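Local coordinates for protein bitiscetin (Bitis arietans, PDB 1JWI) that binds von Willebrand factor and induces its A1-domain interaction with platelet glycoprotein Ib alpha, so that platelets aggregate, at residues A[101-106]-A[110-115]. Numbering follows the deposited sequence.
Sequences FGLDVH and RTWTDL
Gly-102 and Thr-113 form the hydrogen-bonded pair of a short antiparallel ladder, with Thr-113 N to Gly-102 O at 3.0 Å and the return bond from Gly-102 N to Thr-113 O at 3.1 Å. A further backbone bond, Asp-104 N to Thr-111 O, measures 2.9 Å and is almost straight at the hydrogen (178°). Phe-101 faces Asp-114 in a non-hydrogen-bonded pair. Its CG is anti to the carbonyl carbon (chi1 -68°), which swings the ring under the partner strand: Asp-114 CA sits over one face, 4.2 Å from the centroid, as a CH-pi contact, and Asp-114 CB reaches CE2. The carboxylate of Asp-114 turns off from the ring, and its OD1 bonds to Thr-98 OG1 and to a polar side chain of the neighbouring chain. In the next non-hydrogen-bonded pair the two side chains start out on different courses, yet Leu-103 CD2 bends back to touch Trp-112 CD1 at 3.6 Å, close to the pyrrole nitrogen.

Thr-113 CG2 touches both Gly-102 O (3.7 Å) and Asp-104 CB (3.9 Å), the Asp-104 and Thr-113 side chains crossing at about a right angle, while Asp-104 runs alongside Thr-111. One water ties the group together, donating to Asp-104 OD2 and Trp-112 O while accepting from Thr-111 OG1, a hydroxyl that also bonds to Thr-107. The other carboxylate oxygen, OD1, receives His-106 N from above its plane, closing an Asx turn. Strand 66-72 flanks 100-103 on its other edge, and an aromatic side chain of the partner chain meets the Phe-101 ring edge-to-face. The antiparallel pairing of 100-103 with 112-115 across a short connection is that of a beta hairpin in the three-stranded sheet of a C-type lectin-like domain, and its Phe-101, Trp-112 and Asp-114 side chains also touch the other chain of the snaclec heterodimer.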
loop_
_atom_site.group_PDB
_atom_site.type_symbol
_atom_site.label_atom_id
_atom_site.label_comp_id
_atom_site.label_asym_id
_atom_site.label_seq_id
_atom_site.Cartn_x
_atom_site.Cartn_y
_atom_site.Cartn_z
ATOM N N PHE A 101 2.789 0.662 9.588
ATOM C CA PHE A 101 4.210 0.648 9.257
ATOM C C PHE A 101 5.140 0.097 10.323
ATOM O O PHE A 101 4.881 0.204 11.523
ATOM C CB PHE A 101 4.675 2.052 8.865
ATOM C CG PHE A 101 4.083 2.542 7.572
ATOM C CD1 PHE A 101 2.767 3.006 7.527
ATOM C CD2 PHE A 101 4.828 2.515 6.388
ATOM C CE1 PHE A 101 2.199 3.436 6.319
ATOM C CE2 PHE A 101 4.273 2.939 5.177
ATOM C CZ PHE A 101 2.961 3.399 5.141
ATOM N N GLY A 102 6.243 -0.488 9.859
ATOM C CA GLY A 102 7.221 -1.052 10.762
ATOM C C GLY A 102 8.615 -0.962 10.172
ATOM O O GLY A 102 8.784 -0.627 8.994
ATOM N N LEU A 103 9.617 -1.236 11.004
ATOM C CA LEU A 103 11.000 -1.216 10.549
ATOM C C LEU A 103 11.199 -2.465 9.681
ATOM O O LEU A 103 10.939 -3.583 10.120
ATOM C CB LEU A 103 11.946 -1.232 11.755
ATOM C CG LEU A 103 11.789 -0.054 12.726
ATOM C CD1 LEU A 103 12.803 -0.164 13.853
ATOM C CD2 LEU A 103 11.977 1.251 11.964
ATOM N N ASP A 104 11.662 -2.260 8.453
ATOM C CA ASP A 104 11.873 -3.337 7.483
ATOM C C ASP A 104 13.076 -4.229 7.805
ATOM O O ASP A 104 14.223 -3.781 7.773
ATOM C CB ASP A 104 12.062 -2.708 6.104
ATOM C CG ASP A 104 12.003 -3.714 4.974
ATOM O OD1 ASP A 104 12.051 -4.941 5.216
ATOM O OD2 ASP A 104 11.916 -3.251 3.819
ATOM N N VAL A 105 12.813 -5.496 8.088
ATOM C CA VAL A 105 13.876 -6.444 8.409
ATOM C C VAL A 105 14.894 -6.580 7.272
ATOM O O VAL A 105 16.084 -6.801 7.513
ATOM C CB VAL A 105 13.298 -7.844 8.704
ATOM C CG1 VAL A 105 12.813 -8.499 7.411
ATOM C CG2 VAL A 105 14.344 -8.709 9.396
ATOM N N HIS A 106 14.425 -6.427 6.037
ATOM C CA HIS A 106 15.281 -6.570 4.868
ATOM C C HIS A 106 16.335 -5.485 4.682
ATOM O O HIS A 106 17.272 -5.654 3.901
ATOM C CB HIS A 106 14.405 -6.693 3.621
ATOM C CG HIS A 106 13.523 -7.903 3.641
ATOM N ND1 HIS A 106 12.203 -7.872 3.244
ATOM C CD2 HIS A 106 13.770 -9.178 4.024
ATOM C CE1 HIS A 106 11.675 -9.076 3.385
ATOM N NE2 HIS A 106 12.605 -9.888 3.857
ATOM N N ARG A 110 16.593 -0.301 8.742
ATOM C CA ARG A 110 17.040 1.020 8.315
ATOM C C ARG A 110 15.918 1.832 7.660
ATOM O O ARG A 110 15.923 3.062 7.711
ATOM C CB ARG A 110 18.208 0.886 7.332
ATOM C CG ARG A 110 18.851 2.206 6.952
ATOM C CD ARG A 110 19.472 2.896 8.171
ATOM N NE ARG A 110 20.517 2.093 8.809
ATOM C CZ ARG A 110 21.213 2.477 9.877
ATOM N NH1 ARG A 110 20.981 3.657 10.437
ATOM N NH2 ARG A 110 22.146 1.682 10.386
ATOM N N THR A 111 14.950 1.150 7.050
ATOM C CA THR A 111 13.850 1.846 6.381
ATOM C C THR A 111 12.479 1.405 6.882
ATOM O O THR A 111 12.371 0.464 7.672
ATOM C CB THR A 111 13.912 1.620 4.858
ATOM O OG1 THR A 111 13.909 0.212 4.591
ATOM C CG2 THR A 111 15.176 2.224 4.292
ATOM N N TRP A 112 11.434 2.088 6.423
ATOM C CA TRP A 112 10.078 1.751 6.847
ATOM C C TRP A 112 9.295 1.056 5.734
ATOM O O TRP A 112 9.462 1.375 4.558
ATOM C CB TRP A 112 9.337 3.011 7.298
ATOM C CG TRP A 112 10.077 3.809 8.344
ATOM C CD1 TRP A 112 11.085 3.364 9.160
ATOM C CD2 TRP A 112 9.832 5.172 8.718
ATOM N NE1 TRP A 112 11.479 4.370 10.016
ATOM C CE2 TRP A 112 10.728 5.489 9.766
ATOM C CE3 TRP A 112 8.941 6.157 8.270
ATOM C CZ2 TRP A 112 10.761 6.751 10.372
ATOM C CZ3 TRP A 112 8.970 7.418 8.876
ATOM C CH2 TRP A 112 9.876 7.700 9.915
ATOM N N THR A 113 8.437 0.111 6.109
ATOM C CA THR A 113 7.643 -0.632 5.133
ATOM C C THR A 113 6.186 -0.778 5.587
ATOM O O THR A 113 5.909 -0.831 6.786
ATOM C CB THR A 113 8.264 -2.041 4.894
ATOM O OG1 THR A 113 7.597 -2.690 3.802
ATOM C CG2 THR A 113 8.150 -2.896 6.142
ATOM N N ASP A 114 5.264 -0.826 4.627
ATOM C CA ASP A 114 3.840 -0.975 4.926
ATOM C C ASP A 114 3.517 -2.450 5.117
ATOM O O ASP A 114 3.905 -3.284 4.305
ATOM C CB ASP A 114 2.985 -0.398 3.794
ATOM C CG ASP A 114 3.296 -1.025 2.455
ATOM O OD1 ASP A 114 2.365 -1.584 1.830
ATOM O OD2 ASP A 114 4.466 -0.964 2.031
ATOM N N LEU A 115 2.788 -2.761 6.185
ATOM C CA LEU A 115 2.444 -4.141 6.519
ATOM C C LEU A 115 0.994 -4.310 6.957
ATOM O O LEU A 115 0.319 -3.339 7.289
ATOM C CB LEU A 115 3.342 -4.620 7.664
ATOM C CG LEU A 115 4.856 -4.564 7.450
ATOM C CD1 LEU A 115 5.580 -4.618 8.793
ATOM C CD2 LEU A 115 5.262 -5.725 6.560
HETATM O O HOH W 1 11.688 -0.538 3.426
#